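Local coordinates for NmrA family protein (Shigella flexneri 2a, PDB 3QVO) that adopts a Rossmann fold and probably binds NAD(P), although its cellular function remains unknown, at residues Lys24-Leu29 and Asn41-Lys46; Asp177-Glu182 and Val200-Thr205; Ile103-Val108 and Leu120-Ser125; Arg153-Ile158 and Tyr165-Pro170. All blocks are in the same frame, centred on the assembly; numbering follows the deposited sequence.

Contact 1 of 4, residues Lys24-Leu29 and Asn41-Lys46; sequences KNVLIL and NQLADK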
loop_
_atom_site.group_PDB
_atom_site.type_symbol
_atom_site.label_atom_id
_atom_site.label_comp_id
_atom_site.label_asym_id
_atom_site.label_seq_id
_atom_site.Cartn_x
_atom_site.Cartn_y
_atom_site.Cartn_z
ATOM N N LYS A 24 -8.952 8.593 13.464
ATOM C CA LYS A 24 -8.222 7.497 12.951
ATOM C C LYS A 24 -7.074 8.099 12.145
ATOM O O LYS A 24 -7.333 8.827 11.169
ATOM C CB LYS A 24 -9.143 6.681 12.066
ATOM C CG LYS A 24 -8.472 5.470 11.457
ATOM C CD LYS A 24 -9.447 4.665 10.564
ATOM C CE LYS A 24 -10.329 3.705 11.384
ATOM N NZ LYS A 24 -11.441 3.068 10.549
ATOM N N ASN A 25 -5.824 7.815 12.558
ATOM C CA ASN A 25 -4.637 8.427 11.972
ATOM C C ASN A 25 -4.008 7.487 10.962
ATOM O O ASN A 25 -3.492 6.444 11.341
ATOM C CB ASN A 25 -3.637 8.761 13.075
ATOM C CG ASN A 25 -4.087 9.951 13.951
ATOM O OD1 ASN A 25 -4.953 10.685 13.571
ATOM N ND2 ASN A 25 -3.435 10.162 15.090
ATOM N N VAL A 26 -4.050 7.852 9.687
ATOM C CA VAL A 26 -3.545 7.032 8.625
ATOM C C VAL A 26 -2.306 7.686 8.023
ATOM O O VAL A 26 -2.345 8.881 7.692
ATOM C CB VAL A 26 -4.600 6.855 7.549
ATOM C CG1 VAL A 26 -4.044 6.095 6.409
ATOM C CG2 VAL A 26 -5.806 6.149 8.119
ATOM N N LEU A 27 -1.196 6.932 7.943
ATOM C CA LEU A 27 0.033 7.425 7.316
ATOM C C LEU A 27 0.188 6.792 5.952
ATOM O O LEU A 27 0.185 5.571 5.845
ATOM C CB LEU A 27 1.233 7.094 8.187
ATOM C CG LEU A 27 2.618 7.412 7.657
ATOM C CD1 LEU A 27 2.818 8.911 7.391
ATOM C CD2 LEU A 27 3.628 6.811 8.599
ATOM N N ILE A 28 0.283 7.623 4.914
ATOM C CA ILE A 28 0.409 7.157 3.565
ATOM C C ILE A 28 1.856 7.398 3.158
ATOM O O ILE A 28 2.286 8.557 2.994
ATOM C CB ILE A 28 -0.594 7.884 2.638
ATOM C CG1 ILE A 28 -2.027 7.579 3.122
ATOM C CG2 ILE A 28 -0.412 7.441 1.187
ATOM C CD1 ILE A 28 -3.118 8.174 2.337
ATOM N N LEU A 29 2.623 6.304 3.027
ATOM C CA LEU A 29 4.012 6.392 2.587
ATOM C C LEU A 29 4.082 6.268 1.095
ATOM O O LEU A 29 3.499 5.374 0.557
ATOM C CB LEU A 29 4.805 5.258 3.200
ATOM C CG LEU A 29 4.829 5.301 4.713
ATOM C CD1 LEU A 29 5.460 3.988 5.162
ATOM C CD2 LEU A 29 5.588 6.574 5.165
ATOM N N ASN A 41 -8.021 10.718 -2.126
ATOM C CA ASN A 41 -9.297 11.257 -2.550
ATOM C C ASN A 41 -10.518 10.636 -1.885
ATOM O O ASN A 41 -11.500 11.320 -1.573
ATOM C CB ASN A 41 -9.451 10.971 -4.021
ATOM C CG ASN A 41 -9.336 12.190 -4.879
ATOM O OD1 ASN A 41 -8.219 12.529 -5.333
ATOM N ND2 ASN A 41 -10.511 12.827 -5.195
ATOM N N GLN A 42 -10.512 9.326 -1.742
ATOM C CA GLN A 42 -11.582 8.688 -1.013
ATOM C C GLN A 42 -11.508 9.018 0.465
ATOM O O GLN A 42 -12.536 9.057 1.133
ATOM C CB GLN A 42 -11.510 7.202 -1.164
ATOM C CG GLN A 42 -11.605 6.752 -2.606
ATOM C CD GLN A 42 -11.924 5.288 -2.670
ATOM O OE1 GLN A 42 -13.042 4.875 -2.270
ATOM N NE2 GLN A 42 -10.970 4.486 -3.151
ATOM N N LEU A 43 -10.307 9.256 0.988
ATOM C CA LEU A 43 -10.178 9.619 2.395
ATOM C C LEU A 43 -10.551 11.091 2.670
ATOM O O LEU A 43 -10.767 11.482 3.818
ATOM C CB LEU A 43 -8.783 9.272 2.921
ATOM C CG LEU A 43 -8.438 7.772 2.931
ATOM C CD1 LEU A 43 -7.077 7.593 3.463
ATOM C CD2 LEU A 43 -9.456 6.857 3.697
ATOM N N ALA A 44 -10.660 11.897 1.620
ATOM C CA ALA A 44 -10.735 13.358 1.786
ATOM C C ALA A 44 -12.031 13.848 2.444
ATOM O O ALA A 44 -12.075 14.922 3.043
ATOM C CB ALA A 44 -10.590 14.037 0.428
ATOM N N ASP A 45 -13.099 13.087 2.312
ATOM C CA ASP A 45 -14.358 13.536 2.881
ATOM C C ASP A 45 -14.712 12.737 4.138
ATOM O O ASP A 45 -15.793 12.901 4.660
ATOM C CB ASP A 45 -15.467 13.452 1.827
ATOM C CG ASP A 45 -15.817 12.049 1.511
ATOM O OD1 ASP A 45 -15.190 11.180 2.152
ATOM O OD2 ASP A 45 -16.697 11.799 0.647
ATOM N N LYS A 46 -13.801 11.896 4.627
ATOM C CA LYS A 46 -13.995 11.207 5.895
ATOM C C LYS A 46 -13.449 12.168 6.962
ATOM O O LYS A 46 -12.263 12.295 7.119
ATOM C CB LYS A 46 -13.272 9.846 5.908
ATOM C CG LYS A 46 -13.549 8.919 4.665
ATOM C CD LYS A 46 -14.545 7.795 4.980
ATOM C CE LYS A 46 -15.070 7.049 3.721
ATOM N NZ LYS A 46 -13.973 6.188 3.094
#

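Contact 2 of 4, residues Asp177-Glu182 and Val200-Thr205; sequences DIIDYE and VAALIT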
loop_
_atom_site.group_PDB
_atom_site.type_symbol
_atom_site.label_atom_id
_atom_site.label_comp_id
_atom_site.label_asym_id
_atom_site.label_seq_id
_atom_site.Cartn_x
_atom_site.Cartn_y
_atom_site.Cartn_z
ATOM N N ASP A 177 -11.377 3.671 -15.334
ATOM C CA ASP A 177 -12.271 4.262 -14.327
ATOM C C ASP A 177 -13.329 3.255 -13.861
ATOM O O ASP A 177 -14.500 3.440 -14.118
ATOM C CB ASP A 177 -12.945 5.527 -14.894
ATOM C CG ASP A 177 -13.785 6.278 -13.852
ATOM O OD1 ASP A 177 -13.548 6.136 -12.637
ATOM O OD2 ASP A 177 -14.698 7.028 -14.254
ATOM N N ILE A 178 -12.903 2.190 -13.188
ATOM C CA ILE A 178 -13.823 1.179 -12.685
ATOM C C ILE A 178 -13.331 0.554 -11.384
ATOM O O ILE A 178 -12.143 0.571 -11.090
ATOM C CB ILE A 178 -14.025 0.062 -13.729
ATOM C CG1 ILE A 178 -15.387 -0.621 -13.549
ATOM C CG2 ILE A 178 -12.884 -0.952 -13.665
ATOM C CD1 ILE A 178 -16.152 -0.911 -14.872
ATOM N N ILE A 179 -14.265 0.007 -10.620
ATOM C CA ILE A 179 -13.945 -0.757 -9.442
ATOM C C ILE A 179 -14.505 -2.136 -9.684
ATOM O O ILE A 179 -15.702 -2.333 -9.615
ATOM C CB ILE A 179 -14.567 -0.157 -8.174
ATOM C CG1 ILE A 179 -13.905 1.189 -7.842
ATOM C CG2 ILE A 179 -14.419 -1.142 -7.018
ATOM C CD1 ILE A 179 -14.690 2.047 -6.770
ATOM N N ASP A 180 -13.632 -3.087 -10.008
ATOM C CA ASP A 180 -14.062 -4.438 -10.402
ATOM C C ASP A 180 -12.930 -5.422 -10.092
ATOM O O ASP A 180 -11.909 -5.468 -10.790
ATOM C CB ASP A 180 -14.445 -4.461 -11.895
ATOM C CG ASP A 180 -15.112 -5.767 -12.325
ATOM O OD1 ASP A 180 -15.456 -6.584 -11.450
ATOM O OD2 ASP A 180 -15.294 -5.991 -13.548
ATOM N N TYR A 181 -13.088 -6.185 -9.020
ATOM C CA TYR A 181 -11.999 -7.023 -8.571
ATOM C C TYR A 181 -12.440 -8.225 -7.773
ATOM O O TYR A 181 -13.612 -8.352 -7.381
ATOM C CB TYR A 181 -10.974 -6.203 -7.788
ATOM C CG TYR A 181 -11.418 -5.744 -6.418
ATOM C CD1 TYR A 181 -11.330 -6.578 -5.309
ATOM C CD2 TYR A 181 -11.900 -4.459 -6.226
ATOM C CE1 TYR A 181 -11.738 -6.150 -4.059
ATOM C CE2 TYR A 181 -12.307 -4.019 -4.974
ATOM C CZ TYR A 181 -12.222 -4.866 -3.896
ATOM O OH TYR A 181 -12.623 -4.405 -2.659
ATOM N N GLU A 182 -11.469 -9.121 -7.603
ATOM C CA GLU A 182 -11.595 -10.346 -6.823
ATOM C C GLU A 182 -10.205 -10.666 -6.290
ATOM O O GLU A 182 -9.214 -10.176 -6.817
ATOM C CB GLU A 182 -12.164 -11.502 -7.658
ATOM C CG GLU A 182 -11.275 -11.998 -8.803
ATOM C CD GLU A 182 -11.976 -13.022 -9.701
ATOM O OE1 GLU A 182 -13.111 -13.443 -9.367
ATOM O OE2 GLU A 182 -11.391 -13.394 -10.744
ATOM N N VAL A 200 -7.831 -1.213 -6.644
ATOM C CA VAL A 200 -6.921 -1.477 -5.556
ATOM C C VAL A 200 -7.098 -0.417 -4.477
ATOM O O VAL A 200 -7.076 -0.725 -3.297
ATOM C CB VAL A 200 -5.478 -1.554 -6.038
ATOM C CG1 VAL A 200 -4.536 -1.863 -4.859
ATOM C CG2 VAL A 200 -5.352 -2.619 -7.118
ATOM N N ALA A 201 -7.320 0.821 -4.888
ATOM C CA ALA A 201 -7.596 1.894 -3.922
ATOM C C ALA A 201 -8.863 1.616 -3.132
ATOM O O ALA A 201 -8.912 1.845 -1.921
ATOM C CB ALA A 201 -7.687 3.251 -4.604
ATOM N N ALA A 202 -9.887 1.116 -3.806
ATOM C CA ALA A 202 -11.143 0.772 -3.135
ATOM C C ALA A 202 -10.901 -0.263 -2.045
ATOM O O ALA A 202 -11.453 -0.166 -0.977
ATOM C CB ALA A 202 -12.146 0.265 -4.129
ATOM N N LEU A 203 -10.088 -1.264 -2.313
ATOM C CA LEU A 203 -9.782 -2.264 -1.286
ATOM C C LEU A 203 -9.058 -1.605 -0.109
ATOM O O LEU A 203 -9.407 -1.825 1.019
ATOM C CB LEU A 203 -8.905 -3.394 -1.851
ATOM C CG LEU A 203 -8.607 -4.564 -0.882
ATOM C CD1 LEU A 203 -9.860 -5.255 -0.224
ATOM C CD2 LEU A 203 -7.763 -5.612 -1.598
ATOM N N ILE A 204 -8.033 -0.823 -0.404
ATOM C CA ILE A 204 -7.234 -0.201 0.611
ATOM C C ILE A 204 -8.167 0.597 1.519
ATOM O O ILE A 204 -8.145 0.418 2.730
ATOM C CB ILE A 204 -6.095 0.645 -0.009
ATOM C CG1 ILE A 204 -5.091 -0.278 -0.713
ATOM C CG2 ILE A 204 -5.341 1.465 1.061
ATOM C CD1 ILE A 204 -4.197 0.446 -1.690
ATOM N N THR A 205 -9.055 1.388 0.916
ATOM C CA THR A 205 -9.988 2.210 1.654
ATOM C C THR A 205 -10.951 1.394 2.506
ATOM O O THR A 205 -11.225 1.760 3.655
ATOM C CB THR A 205 -10.737 3.154 0.704
ATOM O OG1 THR A 205 -9.793 4.089 0.147
ATOM C CG2 THR A 205 -11.775 3.963 1.450
#

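Contact 3 of 4, residues Ile103-Val108 and Leu120-Ser125; sequences IQANSV and LIFVLS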
loop_
_atom_site.group_PDB
_atom_site.type_symbol
_atom_site.label_atom_id
_atom_site.label_comp_id
_atom_site.label_asym_id
_atom_site.label_seq_id
_atom_site.Cartn_x
_atom_site.Cartn_y
_atom_site.Cartn_z
ATOM N N ILE A 103 15.118 -3.122 2.141
ATOM C CA ILE A 103 15.632 -2.164 3.078
ATOM C C ILE A 103 14.541 -1.214 3.497
ATOM O O ILE A 103 14.370 -0.930 4.719
ATOM C CB ILE A 103 16.903 -1.424 2.523
ATOM C CG1 ILE A 103 17.986 -2.443 2.177
ATOM C CG2 ILE A 103 17.472 -0.486 3.564
ATOM C CD1 ILE A 103 19.238 -1.854 1.381
ATOM N N GLN A 104 13.738 -0.778 2.521
ATOM C CA GLN A 104 12.593 0.084 2.818
ATOM C C GLN A 104 11.569 -0.587 3.728
ATOM O O GLN A 104 11.089 0.033 4.726
ATOM C CB GLN A 104 11.881 0.540 1.537
ATOM C CG GLN A 104 12.704 1.396 0.572
ATOM C CD GLN A 104 11.852 1.905 -0.546
ATOM O OE1 GLN A 104 10.828 2.552 -0.311
ATOM N NE2 GLN A 104 12.251 1.632 -1.759
ATOM N N ALA A 105 11.174 -1.818 3.386
ATOM C CA ALA A 105 10.205 -2.523 4.255
ATOM C C ALA A 105 10.775 -2.659 5.673
ATOM O O ALA A 105 10.068 -2.466 6.613
ATOM C CB ALA A 105 9.858 -3.916 3.727
ATOM N N ASN A 106 12.039 -3.046 5.813
ATOM C CA ASN A 106 12.655 -3.205 7.135
ATOM C C ASN A 106 12.559 -1.893 7.926
ATOM O O ASN A 106 12.322 -1.882 9.155
ATOM C CB ASN A 106 14.116 -3.590 7.009
ATOM C CG ASN A 106 14.332 -5.047 6.633
ATOM O OD1 ASN A 106 13.408 -5.850 6.675
ATOM N ND2 ASN A 106 15.586 -5.398 6.280
ATOM N N SER A 107 12.703 -0.779 7.228
ATOM C CA SER A 107 12.669 0.513 7.860
ATOM C C SER A 107 11.247 0.844 8.333
ATOM O O SER A 107 11.065 1.409 9.421
ATOM C CB SER A 107 13.231 1.571 6.908
ATOM O OG SER A 107 13.131 2.869 7.437
ATOM N N VAL A 108 10.243 0.436 7.564
ATOM C CA VAL A 108 8.903 0.696 7.948
ATOM C C VAL A 108 8.566 -0.145 9.181
ATOM O O VAL A 108 7.954 0.346 10.131
ATOM C CB VAL A 108 7.910 0.480 6.781
ATOM C CG1 VAL A 108 6.431 0.569 7.238
ATOM C CG2 VAL A 108 8.177 1.510 5.671
ATOM N N LEU A 120 -0.577 -2.479 9.224
ATOM C CA LEU A 120 0.115 -2.176 7.976
ATOM C C LEU A 120 -0.590 -2.743 6.766
ATOM O O LEU A 120 -0.951 -3.936 6.731
ATOM C CB LEU A 120 1.539 -2.764 8.022
ATOM C CG LEU A 120 2.429 -2.665 6.766
ATOM C CD1 LEU A 120 2.792 -1.182 6.424
ATOM C CD2 LEU A 120 3.671 -3.531 6.938
ATOM N N ILE A 121 -0.791 -1.890 5.761
ATOM C CA ILE A 121 -1.293 -2.304 4.440
ATOM C C ILE A 121 -0.151 -2.016 3.490
ATOM O O ILE A 121 0.298 -0.868 3.393
ATOM C CB ILE A 121 -2.551 -1.504 4.018
ATOM C CG1 ILE A 121 -3.637 -1.652 5.078
ATOM C CG2 ILE A 121 -3.048 -1.986 2.665
ATOM C CD1 ILE A 121 -4.847 -0.719 4.909
ATOM N N PHE A 122 0.379 -3.056 2.850
ATOM C CA PHE A 122 1.602 -2.928 2.095
ATOM C C PHE A 122 1.405 -3.491 0.677
ATOM O O PHE A 122 1.096 -4.691 0.486
ATOM C CB PHE A 122 2.725 -3.655 2.826
ATOM C CG PHE A 122 4.150 -3.242 2.405
ATOM C CD1 PHE A 122 4.729 -3.738 1.270
ATOM C CD2 PHE A 122 4.913 -2.395 3.195
ATOM C CE1 PHE A 122 6.045 -3.382 0.922
ATOM C CE2 PHE A 122 6.208 -2.027 2.853
ATOM C CZ PHE A 122 6.771 -2.513 1.725
ATOM N N VAL A 123 1.583 -2.608 -0.297
ATOM C CA VAL A 123 1.385 -2.944 -1.712
ATOM C C VAL A 123 2.671 -3.359 -2.307
ATOM O O VAL A 123 3.657 -2.620 -2.226
ATOM C CB VAL A 123 0.816 -1.777 -2.525
ATOM C CG1 VAL A 123 0.643 -2.206 -4.031
ATOM C CG2 VAL A 123 -0.519 -1.379 -1.952
ATOM N N LEU A 124 2.685 -4.565 -2.884
ATOM C CA LEU A 124 3.828 -5.007 -3.668
ATOM C C LEU A 124 3.435 -5.177 -5.122
ATOM O O LEU A 124 2.800 -6.174 -5.521
ATOM C CB LEU A 124 4.451 -6.292 -3.099
ATOM C CG LEU A 124 5.241 -6.113 -1.785
ATOM C CD1 LEU A 124 5.403 -7.455 -1.069
ATOM C CD2 LEU A 124 6.613 -5.461 -2.036
ATOM N N SER A 125 3.900 -4.217 -5.916
ATOM C CA SER A 125 3.575 -4.107 -7.320
ATOM C C SER A 125 4.855 -3.778 -8.035
ATOM O O SER A 125 5.558 -2.875 -7.608
ATOM C CB SER A 125 2.567 -2.951 -7.510
ATOM O OG SER A 125 2.230 -2.764 -8.863
#

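Contact 4 of 4, residues Arg153-Ile158 and Tyr165-Pro170; sequences RAADAI and YTILRP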
loop_
_atom_site.group_PDB
_atom_site.type_symbol
_atom_site.label_atom_id
_atom_site.label_comp_id
_atom_site.label_asym_id
_atom_site.label_seq_id
_atom_site.Cartn_x
_atom_site.Cartn_y
_atom_site.Cartn_z
ATOM N N ARG A 153 11.991 -10.590 -0.305
ATOM C CA ARG A 153 12.569 -10.325 0.977
ATOM C C ARG A 153 11.704 -9.324 1.780
ATOM O O ARG A 153 11.498 -9.539 2.976
ATOM C CB ARG A 153 14.020 -9.861 0.835
ATOM C CG ARG A 153 14.989 -10.981 0.437
ATOM C CD ARG A 153 16.434 -10.618 0.837
ATOM N NE ARG A 153 16.878 -9.367 0.204
ATOM C CZ ARG A 153 17.480 -9.266 -0.989
ATOM N NH1 ARG A 153 17.754 -10.356 -1.727
ATOM N NH2 ARG A 153 17.833 -8.060 -1.450
ATOM N N ALA A 154 11.147 -8.297 1.120
ATOM C CA ALA A 154 10.166 -7.383 1.767
ATOM C C ALA A 154 8.962 -8.149 2.276
ATOM O O ALA A 154 8.621 -8.026 3.430
ATOM C CB ALA A 154 9.729 -6.277 0.855
ATOM N N ALA A 155 8.370 -8.990 1.439
ATOM C CA ALA A 155 7.186 -9.768 1.838
ATOM C C ALA A 155 7.465 -10.669 3.027
ATOM O O ALA A 155 6.661 -10.716 3.970
ATOM C CB ALA A 155 6.665 -10.614 0.670
ATOM N N ASP A 156 8.583 -11.410 2.955
ATOM C CA ASP A 156 8.978 -12.307 4.022
ATOM C C ASP A 156 9.203 -11.542 5.334
ATOM O O ASP A 156 8.880 -12.043 6.410
ATOM C CB ASP A 156 10.288 -13.041 3.677
ATOM C CG ASP A 156 10.166 -14.045 2.505
ATOM O OD1 ASP A 156 9.058 -14.343 1.972
ATOM O OD2 ASP A 156 11.236 -14.529 2.099
ATOM N N ALA A 157 9.801 -10.355 5.256
ATOM C CA ALA A 157 10.077 -9.580 6.435
ATOM C C ALA A 157 8.734 -9.170 7.064
ATOM O O ALA A 157 8.562 -9.248 8.273
ATOM C CB ALA A 157 10.963 -8.355 6.113
ATOM N N ILE A 158 7.782 -8.748 6.234
ATOM C CA ILE A 158 6.467 -8.365 6.712
ATOM C C ILE A 158 5.793 -9.554 7.376
ATOM O O ILE A 158 5.352 -9.440 8.526
ATOM C CB ILE A 158 5.660 -7.747 5.598
ATOM C CG1 ILE A 158 6.231 -6.363 5.274
ATOM C CG2 ILE A 158 4.177 -7.670 5.938
ATOM C CD1 ILE A 158 5.778 -5.818 3.958
ATOM N N TYR A 165 -0.682 -7.232 9.550
ATOM C CA TYR A 165 -0.389 -6.851 8.177
ATOM C C TYR A 165 -1.426 -7.326 7.194
ATOM O O TYR A 165 -2.135 -8.263 7.433
ATOM C CB TYR A 165 1.003 -7.370 7.743
ATOM C CG TYR A 165 1.090 -8.877 7.604
ATOM C CD1 TYR A 165 0.692 -9.498 6.443
ATOM C CD2 TYR A 165 1.567 -9.665 8.636
ATOM C CE1 TYR A 165 0.735 -10.856 6.319
ATOM C CE2 TYR A 165 1.630 -11.028 8.532
ATOM C CZ TYR A 165 1.203 -11.628 7.354
ATOM O OH TYR A 165 1.258 -12.988 7.170
ATOM N N THR A 166 -1.526 -6.621 6.089
ATOM C CA THR A 166 -2.151 -7.136 4.902
ATOM C C THR A 166 -1.200 -6.780 3.758
ATOM O O THR A 166 -0.860 -5.611 3.574
ATOM C CB THR A 166 -3.482 -6.486 4.648
ATOM O OG1 THR A 166 -4.332 -6.577 5.818
ATOM C CG2 THR A 166 -4.143 -7.106 3.405
ATOM N N ILE A 167 -0.741 -7.786 3.019
ATOM C CA ILE A 167 0.100 -7.566 1.843
ATOM C C ILE A 167 -0.840 -7.679 0.668
ATOM O O ILE A 167 -1.655 -8.592 0.605
ATOM C CB ILE A 167 1.260 -8.628 1.723
ATOM C CG1 ILE A 167 2.279 -8.408 2.837
ATOM C CG2 ILE A 167 1.941 -8.538 0.389
ATOM C CD1 ILE A 167 3.125 -9.635 3.231
ATOM N N LEU A 168 -0.728 -6.738 -0.254
ATOM C CA LEU A 168 -1.611 -6.659 -1.376
ATOM C C LEU A 168 -0.757 -6.767 -2.596
ATOM O O LEU A 168 0.222 -6.009 -2.740
ATOM C CB LEU A 168 -2.381 -5.333 -1.418
ATOM C CG LEU A 168 -3.368 -4.995 -0.310
ATOM C CD1 LEU A 168 -4.114 -3.690 -0.653
ATOM C CD2 LEU A 168 -4.345 -6.149 -0.114
ATOM N N ARG A 169 -1.162 -7.686 -3.470
ATOM C CA ARG A 169 -0.412 -8.070 -4.666
ATOM C C ARG A 169 -1.261 -7.925 -5.890
ATOM O O ARG A 169 -2.010 -8.826 -6.205
ATOM C CB ARG A 169 0.030 -9.541 -4.569
ATOM C CG ARG A 169 1.274 -9.705 -3.769
ATOM C CD ARG A 169 1.571 -11.122 -3.411
ATOM N NE ARG A 169 0.438 -11.941 -2.994
ATOM C CZ ARG A 169 -0.205 -12.813 -3.753
ATOM N NH1 ARG A 169 0.120 -12.967 -5.026
ATOM N NH2 ARG A 169 -1.196 -13.537 -3.239
ATOM N N PRO A 170 -1.174 -6.772 -6.562
ATOM C CA PRO A 170 -1.990 -6.495 -7.730
ATOM C C PRO A 170 -1.419 -6.945 -9.047
ATOM O O PRO A 170 -0.204 -6.836 -9.275
ATOM C CB PRO A 170 -2.101 -4.968 -7.745
ATOM C CG PRO A 170 -0.962 -4.493 -6.936
ATOM C CD PRO A 170 -0.661 -5.545 -5.943
#

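Contact 1 of 4, residues Lys24-Leu29 and Asn41-Lys46
Leu-43 alone represents residues 41-46 in this contact, setting one methyl, CD1, against two side chains of strand 24-29. The interaction is purely van der Waals. Ile-28 and Leu-43 extend toward each other and meet tip to tip, with Ile-28 CD1 4.2 Å from Leu-43 CD1. In Ile-28 the CG1 branch lies beside the backbone N (chi1 -61°) and then runs fully extended, which carries CD1 off the strand toward the helix. Val-26, two residues earlier on the same face of the strand, offers CG1 to the same methyl at a looser 4.5 Å from Leu-43 CD1. The backbones stay well apart, 9.5 Å between Val-26 CA and Leu-43 CA, and side chains alone bridge the gap. All three residues are buried.

No hydrogen bond crosses between the segments; the polar bonds hold the backbone behind Leu-43. A type I turn runs from Leu-43 to Lys-46, closed by Lys-46 N on Leu-43 O at 3.2 Å. Asn-68 ND2 also bonds to Leu-43 O and to Lys-46 O, tying the turn to the chain ahead of strand 69-73.

The contact belongs to the beta-alpha-beta unit of strand 24-29, helix 34-43 and strand 49-55. A glycine-rich turn joins its strand and helix, consistent with the dinucleotide-binding turn of Rossmann folds. Val-26 also touches Ile-208 of helix 197-209, Ile-28 touches Tyr-93 of strand 91-95, and Leu-43 rests on Gln-51 of strand 49-55. The cluster thus fills part of the interface between the sheet and helices 34-43 and 197-209.

Contact 2 of 4, residues Asp177-Glu182 and Val200-Thr205
Tyr-181 and Ile-179, alternate residues of an irregular segment, lean on helix 197-209 at Ala-202 and Leu-203. Ile-179 straddles the alanine methyl with two carbons, CG2 at 3.9 Å and CD1 at 4.1 Å from Ala-202 CB. The tyrosine ring crosses the Leu-203 side chain at about a right angle, its CZ 4.2 Å from Leu-203 CB. Its hydroxyl end reaches furthest, OH lying 3.8 Å from Leu-203 CD1. Tyr-181 has CG between the backbone N and the carbonyl carbon (chi1 72°), a rotamer that swings the ring onto the helix.

Polar bonds position this first shell. Asp-180 N bonds to Ser-199 OG and Ile-178 O to Ser-196 OG, while Asp-177 OD1 forms a salt bridge with Lys-198 NZ; the loop is thus pinned near the start of the helix. Further out, in the helix itself, Ala-201 O accepts hydrogen bonds from both Thr-205 N and Thr-205 OG1, the latter at 3.2 Å from above the carbonyl plane.

Direct contact between the segments is apolar and without hydrogen bonds, partly buried, with Ile-179 exposed. Directional hold on the loop thus probably comes from the polar bonds beside it, while Ala-202 and Leu-203 add a non-directional apolar surface.

Contact 3 of 4, residues Ile103-Val108 and Leu120-Ser125
Phe-122, Val-108 and Ala-105 have the most surface buried where helix 101-114 packs on strand 119-123. Phe-122 sends its ring out from the strand with CG anti to the backbone N (chi1 -161°), and the far ring carbon does the touching: CZ lies 3.9 Å from Ala-105 CB. The methyl approaches the ring obliquely. Within its own segment the ring is also met in plane at an edge by Leu-124 CG. Outside the two segments Leu-96, from the loop after strand 91-95, and Ala-94 of that strand rest against Phe-122.

Val-108, one helical turn beyond Ala-105, makes the second contact. Its CG1 branch, trans to the backbone N at a chi1 of 172°, comes within 4.1 Å of Leu-120 CD1, the two side chains crossing obliquely. Leu-120 and Phe-122 project from the same face of the strand, and the i, i+3 spacing of Ala-105 and Val-108 puts one helix residue above each. Between backbones, Ala-105 CA is 8.9 Å from Phe-122 CA. Val-108 CA is 9.2 Å from Leu-120 CA.

This is the closing half of the beta-alpha-beta crossover from strand 91-95 through helix 101-114 to strand 119-123. The helix runs on toward Cys-115, which with Lys-83 and Gln-87 lines the site of the bound 5-mercapto-2-nitro-benzoic acid; the Val-108 side chain lies about 12 Å from that ligand. All four touching residues are buried and apolar, and no hydrogen bond joins the segments. The contact is thus purely hydrophobic, consistent with a seam held by exclusion of water.

Contact 4 of 4, residues Arg153-Ile158 and Tyr165-Pro170
Ile-158 wedges its CG2 methyl between Tyr-165 and Ile-167, neighbours on one face of strand 164-174. The methyl stands trans to the backbone N (chi1 -71° for the other branch), and the Ile-158 side chain as a whole crosses both strand side chains at a slant. Toward Ile-167 the approach is close, CG2 lying 3.5 Å from Ile-167 CD1. On the tyrosine side it meets the root of the side chain, with Ile-158 CG2 3.7 Å from Tyr-165 CB and equally near its CG, so the ring is touched obliquely at its attached end.

A chi1 of 69° holds the Tyr-165 ring over its own backbone and turns it toward the helix end; its CD2 comes 3.8 Å from Ile-158 O. That carbonyl takes a hydrogen bond from Ser-161 OG. Ile-167 lays its extended CG1 branch against the helix, where CD1 lies 3.8 Å from Ala-155 O and 4.5 Å from Ala-155 CB.

Helix and strand segments run nearly antiparallel, at 157°, their axes 9.9 Å apart at closest, as expected when a helix leads back into the next parallel strand. Strand 164-174 pairs with strands 119-123 and 217-222. On this face helix 149-159 lies beside helix 101-114, Ile-158 touching Ile-109 there; Thr-166 and Leu-168 turn to the other face, against helix 197-209.

How the contacts relate
Contacts 1, 3 and 4 each seat a helix on the same central sheet without a hydrogen bond between segments, contact 4 alone bringing helix carbonyls into the packing; contact 2 attaches an irregular loop to a helix. Contacts 1 and 3 are fully buried, 4 is partly so, and 2 reaches the surface, where polar bonds to residues just ahead of 200-205 supplement its apolar touches. Contacts 3 and 4 are closest, with centres about 7 Å apart, their strands adjacent and joined by probable backbone hydrogen bonds. Helix 197-209 of contact 2 lies on the other face, with Leu-203 and Ile-204 against Leu-168 and with Gln-42 of contact 1 beside it. Contacts 1 and 4 do not touch.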